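Local atomic coordinates of hypothetical protein PA1234 (Pseudomonas aeruginosa, PDB entry 1Z6N), a protein that is of unknown function but belongs to the thioredoxin family, which suggests an unproven thiol redox role, and binds a magnesium ion. Residues A[50-55]-A[81-86]; A[111-116]-A[126-131]. All coordinates share one frame; numbering follows the deposited sequence.

Contact 1. Residues A[50-55]-A[81-86]; sequences QRIERR and RLQPNI
Gln83 and Ile52 meet where two loops of the thioredoxin-type alpha/beta fold run side by side, one leading from helix 43-50 into strand 56-61, the other from helix 67-82 into strand 86-91. The CB of Gln83 starts toward the other loop, with CG anti to the backbone N (chi1 180°), and Gln83 CG packs on CB of Ile52 at 4.0 Å. The chain then bends at chi2 (43°), which brings Gln83 CD to 3.7 Å from Ile52 O. At the tip the two amide atoms part company: NE2 donates to Leu49 O at the end of helix 43-50, although it also lies near Ile52 O at a poor angle, while Gln83 OE1 turns back and accepts Asn85 N at 3.0 Å, in the carbonyl plane and on a lone pair. That bond lies inside the type I turn from Gln83 to Ile86, which Ile86 N closes onto Gln83 O, so the Gln83 amide ties the turn to the end of helix 43-50. Beyond it, CG2 of Ile52 touches CB of Asn85. Arg55 reaches Pro84 through water 1, which donates to Pro84 O and receives a weak bond from NE; on the backbone itself, Arg55 CA makes a CA-H...O contact with Asn85 O at 3.3 Å.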
ATOM      1  N   GLN A  50     -16.357  -3.882   1.087  1.00 20.47           N
ATOM      2  CA  GLN A  50     -17.269  -4.964   0.733  1.00 21.31           C
ATOM      3  C   GLN A  50     -17.793  -4.832  -0.708  1.00 21.26           C
ATOM      4  O   GLN A  50     -18.063  -5.839  -1.366  1.00 20.97           O
ATOM      5  CB  GLN A  50     -18.433  -4.979   1.733  1.00 21.30           C
ATOM      6  CG  GLN A  50     -19.163  -6.304   1.875  1.00 22.65           C
ATOM      7  CD  GLN A  50     -20.154  -6.297   3.035  1.00 22.83           C
ATOM      8  OE1 GLN A  50     -19.783  -6.033   4.184  1.00 25.42           O
ATOM      9  NE2 GLN A  50     -21.418  -6.596   2.741  1.00 23.86           N
ATOM     10  N   ARG A  51     -17.906  -3.594  -1.194  1.00 21.54           N
ATOM     11  CA  ARG A  51     -18.437  -3.310  -2.539  1.00 22.47           C
ATOM     12  C   ARG A  51     -17.488  -3.655  -3.702  1.00 22.10           C
ATOM     13  O   ARG A  51     -17.860  -3.504  -4.869  1.00 22.26           O
ATOM     14  CB  ARG A  51     -18.857  -1.835  -2.665  1.00 22.25           C
ATOM     15  CG  ARG A  51     -20.018  -1.401  -1.789  1.00 23.81           C
ATOM     16  CD  ARG A  51     -20.548  -0.042  -2.242  1.00 24.23           C
ATOM     17  NE  ARG A  51     -20.718   0.884  -1.119  1.00 28.04           N
ATOM     18  CZ  ARG A  51     -19.926   1.930  -0.872  1.00 28.92           C
ATOM     19  NH1 ARG A  51     -20.165   2.706   0.179  1.00 29.46           N
ATOM     20  NH2 ARG A  51     -18.905   2.213  -1.679  1.00 29.13           N
ATOM     21  N   ILE A  52     -16.271  -4.100  -3.398  1.00 21.80           N
ATOM     22  CA  ILE A  52     -15.303  -4.426  -4.449  1.00 21.61           C
ATOM     23  C   ILE A  52     -15.617  -5.802  -5.035  1.00 21.58           C
ATOM     24  O   ILE A  52     -15.368  -6.827  -4.397  1.00 22.29           O
ATOM     25  CB  ILE A  52     -13.831  -4.361  -3.928  1.00 21.52           C
ATOM     26  CG1 ILE A  52     -13.540  -3.039  -3.189  1.00 21.13           C
ATOM     27  CG2 ILE A  52     -12.817  -4.616  -5.061  1.00 21.32           C
ATOM     28  CD1 ILE A  52     -13.733  -1.752  -3.991  1.00 22.22           C
ATOM     29  N   GLU A  53     -16.165  -5.817  -6.248  1.00 21.36           N
ATOM     30  CA  GLU A  53     -16.592  -7.061  -6.896  1.00 21.23           C
ATOM     31  C   GLU A  53     -15.627  -7.547  -7.969  1.00 20.63           C
ATOM     32  O   GLU A  53     -15.637  -8.733  -8.315  1.00 20.87           O
ATOM     33  CB  GLU A  53     -17.984  -6.916  -7.527  1.00 21.64           C
ATOM     34  CG  GLU A  53     -18.844  -5.788  -6.984  1.00 24.14           C
ATOM     35  CD  GLU A  53     -18.668  -4.481  -7.752  1.00 26.95           C
ATOM     36  OE1 GLU A  53     -19.692  -3.897  -8.178  1.00 29.38           O
ATOM     37  OE2 GLU A  53     -17.513  -4.037  -7.934  1.00 28.97           O
ATOM     38  N   ARG A  54     -14.816  -6.629  -8.500  1.00 19.29           N
ATOM     39  CA  ARG A  54     -13.840  -6.939  -9.539  1.00 18.24           C
ATOM     40  C   ARG A  54     -12.461  -7.092  -8.898  1.00 17.13           C
ATOM     41  O   ARG A  54     -12.263  -6.679  -7.756  1.00 16.66           O
ATOM     42  CB  ARG A  54     -13.799  -5.832 -10.594  1.00 18.46           C
ATOM     43  CG  ARG A  54     -15.157  -5.418 -11.142  1.00 20.99           C
ATOM     44  CD  ARG A  54     -15.072  -5.159 -12.633  1.00 25.83           C
ATOM     45  NE  ARG A  54     -15.265  -6.397 -13.389  1.00 29.69           N
ATOM     46  CZ  ARG A  54     -15.177  -6.507 -14.715  1.00 31.74           C
ATOM     47  NH1 ARG A  54     -14.879  -5.449 -15.465  1.00 32.65           N
ATOM     48  NH2 ARG A  54     -15.383  -7.688 -15.292  1.00 32.35           N
ATOM     49  N   ARG A  55     -11.519  -7.678  -9.634  1.00 15.92           N
ATOM     50  CA  ARG A  55     -10.160  -7.873  -9.118  1.00 15.18           C
ATOM     51  C   ARG A  55      -9.265  -6.665  -9.388  1.00 13.84           C
ATOM     52  O   ARG A  55      -9.296  -6.074 -10.478  1.00 13.88           O
ATOM     53  CB  ARG A  55      -9.531  -9.147  -9.685  1.00 15.61           C
ATOM     54  CG  ARG A  55     -10.375 -10.407  -9.447  1.00 18.86           C
ATOM     55  CD  ARG A  55      -9.615 -11.669  -9.800  1.00 23.24           C
ATOM     56  NE  ARG A  55      -9.069 -12.307  -8.606  1.00 28.56           N
ATOM     57  CZ  ARG A  55      -9.631 -13.337  -7.971  1.00 29.84           C
ATOM     58  NH1 ARG A  55     -10.763 -13.874  -8.417  1.00 31.53           N
ATOM     59  NH2 ARG A  55      -9.049 -13.835  -6.884  1.00 30.70           N
ATOM     60  N   ARG A  81      -6.639  -8.985   3.079  1.00  8.97           N
ATOM     61  CA  ARG A  81      -7.102 -10.140   3.837  1.00  9.68           C
ATOM     62  C   ARG A  81      -8.620 -10.102   4.035  1.00  9.82           C
ATOM     63  O   ARG A  81      -9.274 -11.147   4.055  1.00 10.98           O
ATOM     64  CB  ARG A  81      -6.354 -10.242   5.168  1.00  9.99           C
ATOM     65  CG  ARG A  81      -4.905 -10.646   4.946  1.00 12.02           C
ATOM     66  CD  ARG A  81      -4.146 -10.898   6.235  1.00 15.32           C
ATOM     67  NE  ARG A  81      -3.850  -9.668   6.966  1.00 16.29           N
ATOM     68  CZ  ARG A  81      -4.419  -9.330   8.121  1.00 17.17           C
ATOM     69  NH1 ARG A  81      -5.325 -10.128   8.677  1.00 16.74           N
ATOM     70  NH2 ARG A  81      -4.080  -8.193   8.723  1.00 16.22           N
ATOM     71  N   LEU A  82      -9.171  -8.895   4.152  1.00 10.02           N
ATOM     72  CA  LEU A  82     -10.627  -8.717   4.272  1.00 10.65           C
ATOM     73  C   LEU A  82     -11.334  -8.809   2.922  1.00 10.60           C
ATOM     74  O   LEU A  82     -12.507  -9.195   2.840  1.00 10.59           O
ATOM     75  CB  LEU A  82     -10.942  -7.364   4.905  1.00 11.02           C
ATOM     76  CG  LEU A  82     -10.497  -7.116   6.349  1.00 12.74           C
ATOM     77  CD1 LEU A  82     -10.702  -5.649   6.674  1.00 14.10           C
ATOM     78  CD2 LEU A  82     -11.231  -7.999   7.359  1.00 14.21           C
ATOM     79  N   GLN A  83     -10.624  -8.431   1.865  1.00 10.50           N
ATOM     80  CA  GLN A  83     -11.191  -8.402   0.523  1.00 10.68           C
ATOM     81  C   GLN A  83     -10.213  -9.045  -0.467  1.00 11.52           C
ATOM     82  O   GLN A  83      -9.370  -8.356  -1.034  1.00 10.59           O
ATOM     83  CB  GLN A  83     -11.547  -6.954   0.136  1.00 10.62           C
ATOM     84  CG  GLN A  83     -12.155  -6.750  -1.259  1.00 10.31           C
ATOM     85  CD  GLN A  83     -13.191  -7.792  -1.618  1.00 11.10           C
ATOM     86  OE1 GLN A  83     -12.860  -8.879  -2.096  1.00 11.32           O
ATOM     87  NE2 GLN A  83     -14.461  -7.465  -1.393  1.00 11.22           N
ATOM     88  N   PRO A  84     -10.300 -10.378  -0.644  1.00 12.16           N
ATOM     89  CA  PRO A  84      -9.431 -11.166  -1.526  1.00 12.85           C
ATOM     90  C   PRO A  84      -9.377 -10.665  -2.976  1.00 12.87           C
ATOM     91  O   PRO A  84      -8.431 -10.990  -3.688  1.00 13.84           O
ATOM     92  CB  PRO A  84     -10.041 -12.581  -1.454  1.00 13.36           C
ATOM     93  CG  PRO A  84     -11.399 -12.385  -0.884  1.00 13.53           C
ATOM     94  CD  PRO A  84     -11.258 -11.247   0.060  1.00 12.53           C
ATOM     95  N   ASN A  85     -10.364  -9.869  -3.396  1.00 12.57           N
ATOM     96  CA  ASN A  85     -10.359  -9.266  -4.734  1.00 12.08           C
ATOM     97  C   ASN A  85      -9.211  -8.274  -4.943  1.00 11.31           C
ATOM     98  O   ASN A  85      -8.887  -7.922  -6.086  1.00 11.72           O
ATOM     99  CB  ASN A  85     -11.692  -8.576  -5.045  1.00 12.35           C
ATOM    100  CG  ASN A  85     -12.764  -9.549  -5.534  1.00 13.01           C
ATOM    101  OD1 ASN A  85     -13.958  -9.254  -5.463  1.00 15.47           O
ATOM    102  ND2 ASN A  85     -12.339 -10.701  -6.039  1.00 13.58           N
ATOM    103  N   ILE A  86      -8.629  -7.801  -3.841  1.00 10.03           N
ATOM    104  CA  ILE A  86      -7.457  -6.917  -3.880  1.00 10.51           C
ATOM    105  C   ILE A  86      -6.232  -7.776  -3.567  1.00 10.35           C
ATOM    106  O   ILE A  86      -6.243  -8.537  -2.606  1.00  9.96           O
ATOM    107  CB  ILE A  86      -7.562  -5.780  -2.822  1.00 10.37           C
ATOM    108  CG1 ILE A  86      -8.743  -4.850  -3.114  1.00 11.24           C
ATOM    109  CG2 ILE A  86      -6.260  -4.958  -2.758  1.00 10.97           C
ATOM    110  CD1 ILE A  86      -9.144  -3.980  -1.935  1.00 11.82           C
TER
HETATM  111  O   HOH W   1      -7.890 -11.283  -6.350  1.00 37.48           O

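Contact 2. Residues A[111-116]-A[126-131]; sequences IPLVLV and RFVERP
Val114 and Phe127 form the apolar centre, their CB atoms 3.8 Å apart and their side chains crossing at a slant. With CG of Phe127 anti to its backbone N (chi1 173°), the ring extends past Val114 so that Phe127 CD2 comes to 4.0 Å from Val114 CG2, while CG of Pro112 approaches the ring edge near CE2. Helices 67-82 and 151-164 also touch this ring, through Asn72 and Asp157. The opposite face of the sheet carries Leu113 beside Val128, the two side chains pointing the same way and Leu113 CD1 lying 4.0 Å from Val128 CG2, and Leu115 beside Arg126, whose CG rests against Leu115 CD2. These pairs belong to the antiparallel beta hairpin of strands 113-117 and 123-128, whose short segments run at 170° to each other. Val114 and Phe127 form a hydrogen-bonded pair: each N donates to the other's O, at 2.8 Å from Val114 N and 2.9 Å from Phe127 N. Pro112 follows a cis peptide bond, as does the proline facing the CxxC motif in thioredoxins, and its side chain touches Cys69. Pro112 O accepts Glu129 N at 2.8 Å, the donor tilted 21° from the carbonyl plane. At the polar edge, Arg126 NH2 donates to Leu104 O, whereas Glu129 CG lies 3.5 Å from Ile111 O.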
ATOM      1  N   ILE A 111       9.054   5.774  -1.131  1.00  8.92           N
ATOM      2  CA  ILE A 111       8.364   4.522  -0.843  1.00  8.32           C
ATOM      3  C   ILE A 111       7.492   4.640   0.420  1.00  8.09           C
ATOM      4  O   ILE A 111       7.819   5.421   1.327  1.00  8.61           O
ATOM      5  CB  ILE A 111       9.347   3.316  -0.740  1.00  8.44           C
ATOM      6  CG1 ILE A 111      10.466   3.623   0.256  1.00  9.12           C
ATOM      7  CG2 ILE A 111       9.889   2.944  -2.143  1.00  9.89           C
ATOM      8  CD1 ILE A 111      11.315   2.433   0.599  1.00  9.60           C
ATOM      9  N   PRO A 112       6.393   3.867   0.490  1.00  7.89           N
ATOM     10  CA  PRO A 112       5.933   2.923  -0.537  1.00  7.95           C
ATOM     11  C   PRO A 112       5.285   3.640  -1.708  1.00  7.51           C
ATOM     12  O   PRO A 112       4.548   4.614  -1.513  1.00  8.12           O
ATOM     13  CB  PRO A 112       4.859   2.119   0.197  1.00  8.19           C
ATOM     14  CG  PRO A 112       4.333   3.045   1.230  1.00  7.74           C
ATOM     15  CD  PRO A 112       5.521   3.849   1.681  1.00  8.70           C
ATOM     16  N   LEU A 113       5.569   3.150  -2.908  1.00  7.75           N
ATOM     17  CA  LEU A 113       4.876   3.583  -4.104  1.00  8.17           C
ATOM     18  C   LEU A 113       3.881   2.480  -4.442  1.00  8.46           C
ATOM     19  O   LEU A 113       4.287   1.339  -4.673  1.00  9.08           O
ATOM     20  CB  LEU A 113       5.885   3.777  -5.247  1.00  8.51           C
ATOM     21  CG  LEU A 113       5.307   3.999  -6.650  1.00 10.05           C
ATOM     22  CD1 LEU A 113       4.503   5.300  -6.687  1.00  9.70           C
ATOM     23  CD2 LEU A 113       6.424   4.019  -7.712  1.00 11.53           C
ATOM     24  N   VAL A 114       2.593   2.819  -4.452  1.00  8.06           N
ATOM     25  CA  VAL A 114       1.553   1.841  -4.670  1.00  7.93           C
ATOM     26  C   VAL A 114       0.806   2.195  -5.954  1.00  8.26           C
ATOM     27  O   VAL A 114       0.139   3.227  -6.026  1.00  8.65           O
ATOM     28  CB  VAL A 114       0.560   1.791  -3.487  1.00  8.90           C
ATOM     29  CG1 VAL A 114      -0.512   0.754  -3.736  1.00  9.28           C
ATOM     30  CG2 VAL A 114       1.295   1.471  -2.164  1.00  8.27           C
ATOM     31  N   LEU A 115       0.923   1.326  -6.951  1.00  7.86           N
ATOM     32  CA  LEU A 115       0.204   1.514  -8.211  1.00  7.72           C
ATOM     33  C   LEU A 115      -1.048   0.653  -8.195  1.00  7.63           C
ATOM     34  O   LEU A 115      -0.964  -0.560  -7.994  1.00  7.94           O
ATOM     35  CB  LEU A 115       1.114   1.142  -9.386  1.00  7.85           C
ATOM     36  CG  LEU A 115       2.458   1.889  -9.445  1.00  8.90           C
ATOM     37  CD1 LEU A 115       3.215   1.411 -10.686  1.00  9.69           C
ATOM     38  CD2 LEU A 115       2.260   3.403  -9.498  1.00 10.37           C
ATOM     39  N   VAL A 116      -2.208   1.281  -8.378  1.00  7.83           N
ATOM     40  CA  VAL A 116      -3.483   0.577  -8.350  1.00  8.76           C
ATOM     41  C   VAL A 116      -3.846   0.207  -9.773  1.00  9.21           C
ATOM     42  O   VAL A 116      -4.016   1.092 -10.627  1.00  9.32           O
ATOM     43  CB  VAL A 116      -4.594   1.451  -7.721  1.00  9.08           C
ATOM     44  CG1 VAL A 116      -5.912   0.690  -7.671  1.00 10.89           C
ATOM     45  CG2 VAL A 116      -4.164   1.911  -6.330  1.00 11.01           C
ATOM     46  N   ARG A 126      -2.358   6.151  -8.089  1.00  9.58           N
ATOM     47  CA  ARG A 126      -1.209   5.907  -7.228  1.00 10.09           C
ATOM     48  C   ARG A 126      -1.443   6.394  -5.816  1.00 10.00           C
ATOM     49  O   ARG A 126      -2.080   7.445  -5.598  1.00  9.21           O
ATOM     50  CB  ARG A 126       0.014   6.687  -7.720  1.00 11.59           C
ATOM     51  CG  ARG A 126       0.288   6.667  -9.171  1.00 13.98           C
ATOM     52  CD  ARG A 126       1.212   7.821  -9.476  1.00 13.97           C
ATOM     53  NE  ARG A 126       1.457   7.910 -10.904  1.00 14.51           N
ATOM     54  CZ  ARG A 126       2.445   8.614 -11.442  1.00 15.30           C
ATOM     55  NH1 ARG A 126       3.285   9.287 -10.669  1.00 15.59           N
ATOM     56  NH2 ARG A 126       2.593   8.627 -12.753  1.00 15.78           N
ATOM     57  N   PHE A 127      -0.848   5.655  -4.882  1.00  8.91           N
ATOM     58  CA  PHE A 127      -0.669   6.090  -3.490  1.00  8.94           C
ATOM     59  C   PHE A 127       0.841   6.265  -3.312  1.00  9.19           C
ATOM     60  O   PHE A 127       1.612   5.382  -3.698  1.00  9.33           O
ATOM     61  CB  PHE A 127      -1.240   5.036  -2.543  1.00  9.20           C
ATOM     62  CG  PHE A 127      -0.962   5.282  -1.076  1.00  8.87           C
ATOM     63  CD1 PHE A 127      -1.960   5.784  -0.229  1.00  8.32           C
ATOM     64  CD2 PHE A 127       0.288   4.985  -0.532  1.00  9.68           C
ATOM     65  CE1 PHE A 127      -1.701   5.983   1.133  1.00  8.70           C
ATOM     66  CE2 PHE A 127       0.550   5.169   0.827  1.00  8.31           C
ATOM     67  CZ  PHE A 127      -0.443   5.677   1.662  1.00  9.18           C
ATOM     68  N   VAL A 128       1.279   7.394  -2.763  1.00  9.06           N
ATOM     69  CA  VAL A 128       2.712   7.675  -2.707  1.00  9.13           C
ATOM     70  C   VAL A 128       3.134   8.077  -1.298  1.00  8.82           C
ATOM     71  O   VAL A 128       2.770   9.170  -0.819  1.00  8.59           O
ATOM     72  CB  VAL A 128       3.155   8.790  -3.704  1.00  9.29           C
ATOM     73  CG1 VAL A 128       4.678   8.914  -3.696  1.00 10.73           C
ATOM     74  CG2 VAL A 128       2.632   8.527  -5.122  1.00  9.64           C
ATOM     75  N   GLU A 129       3.881   7.173  -0.655  1.00  8.76           N
ATOM     76  CA  GLU A 129       4.519   7.396   0.644  1.00  9.07           C
ATOM     77  C   GLU A 129       3.595   7.431   1.870  1.00  8.38           C
ATOM     78  O   GLU A 129       3.772   6.629   2.794  1.00  8.32           O
ATOM     79  CB  GLU A 129       5.441   8.626   0.619  1.00  9.04           C
ATOM     80  CG  GLU A 129       6.495   8.613   1.724  1.00 10.50           C
ATOM     81  CD  GLU A 129       7.554   9.699   1.572  1.00 11.33           C
ATOM     82  OE1 GLU A 129       7.195  10.837   1.226  1.00 14.72           O
ATOM     83  OE2 GLU A 129       8.743   9.410   1.804  1.00 13.91           O
ATOM     84  N   ARG A 130       2.637   8.363   1.880  1.00  8.29           N
ATOM     85  CA  ARG A 130       1.776   8.575   3.035  1.00  8.59           C
ATOM     86  C   ARG A 130       0.365   8.916   2.572  1.00  8.01           C
ATOM     87  O   ARG A 130       0.207   9.434   1.466  1.00  7.90           O
ATOM     88  CB  ARG A 130       2.322   9.720   3.894  1.00  9.66           C
ATOM     89  CG  ARG A 130       3.627   9.351   4.527  1.00 12.05           C
ATOM     90  CD  ARG A 130       4.265  10.513   5.255  1.00 13.56           C
ATOM     91  NE  ARG A 130       5.622  10.115   5.602  1.00 14.95           N
ATOM     92  CZ  ARG A 130       6.701  10.888   5.531  1.00 17.16           C
ATOM     93  NH1 ARG A 130       6.610  12.159   5.140  1.00 16.94           N
ATOM     94  NH2 ARG A 130       7.885  10.375   5.852  1.00 18.05           N
ATOM     95  N   PRO A 131      -0.657   8.619   3.408  1.00  7.33           N
ATOM     96  CA  PRO A 131      -2.026   8.994   3.032  1.00  6.63           C
ATOM     97  C   PRO A 131      -2.203  10.499   2.871  1.00  6.46           C
ATOM     98  O   PRO A 131      -1.487  11.288   3.490  1.00  7.39           O
ATOM     99  CB  PRO A 131      -2.896   8.455   4.179  1.00  6.93           C
ATOM    100  CG  PRO A 131      -2.031   7.439   4.888  1.00  7.30           C
ATOM    101  CD  PRO A 131      -0.609   7.884   4.691  1.00  7.92           C
TER

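In the fold
Contact 1 closes before contact 2 opens along the chain; their centres lie 19 Å apart and their nearest atoms about 7 Å, without touching. Contact 2 lies within a mixed sheet ordered 86-91, 56-61, 113-117, 123-128, and the loops of contact 1 lead into its two parallel strands. Backbone hydrogen bonds of Leu113 to Ala61 and Leu115 to Leu59 connect the halves through strand 56-61. Helix 67-82 spans the distance: the residues just after its C-terminal end, from Gln83 on, form one side of contact 1, and its early residues Asp68 and Cys69 meet Pro112 of contact 2. The buried hairpin thus borders the probable thioredoxin-type CxxC site; both contacts lie away from the annotated metal site.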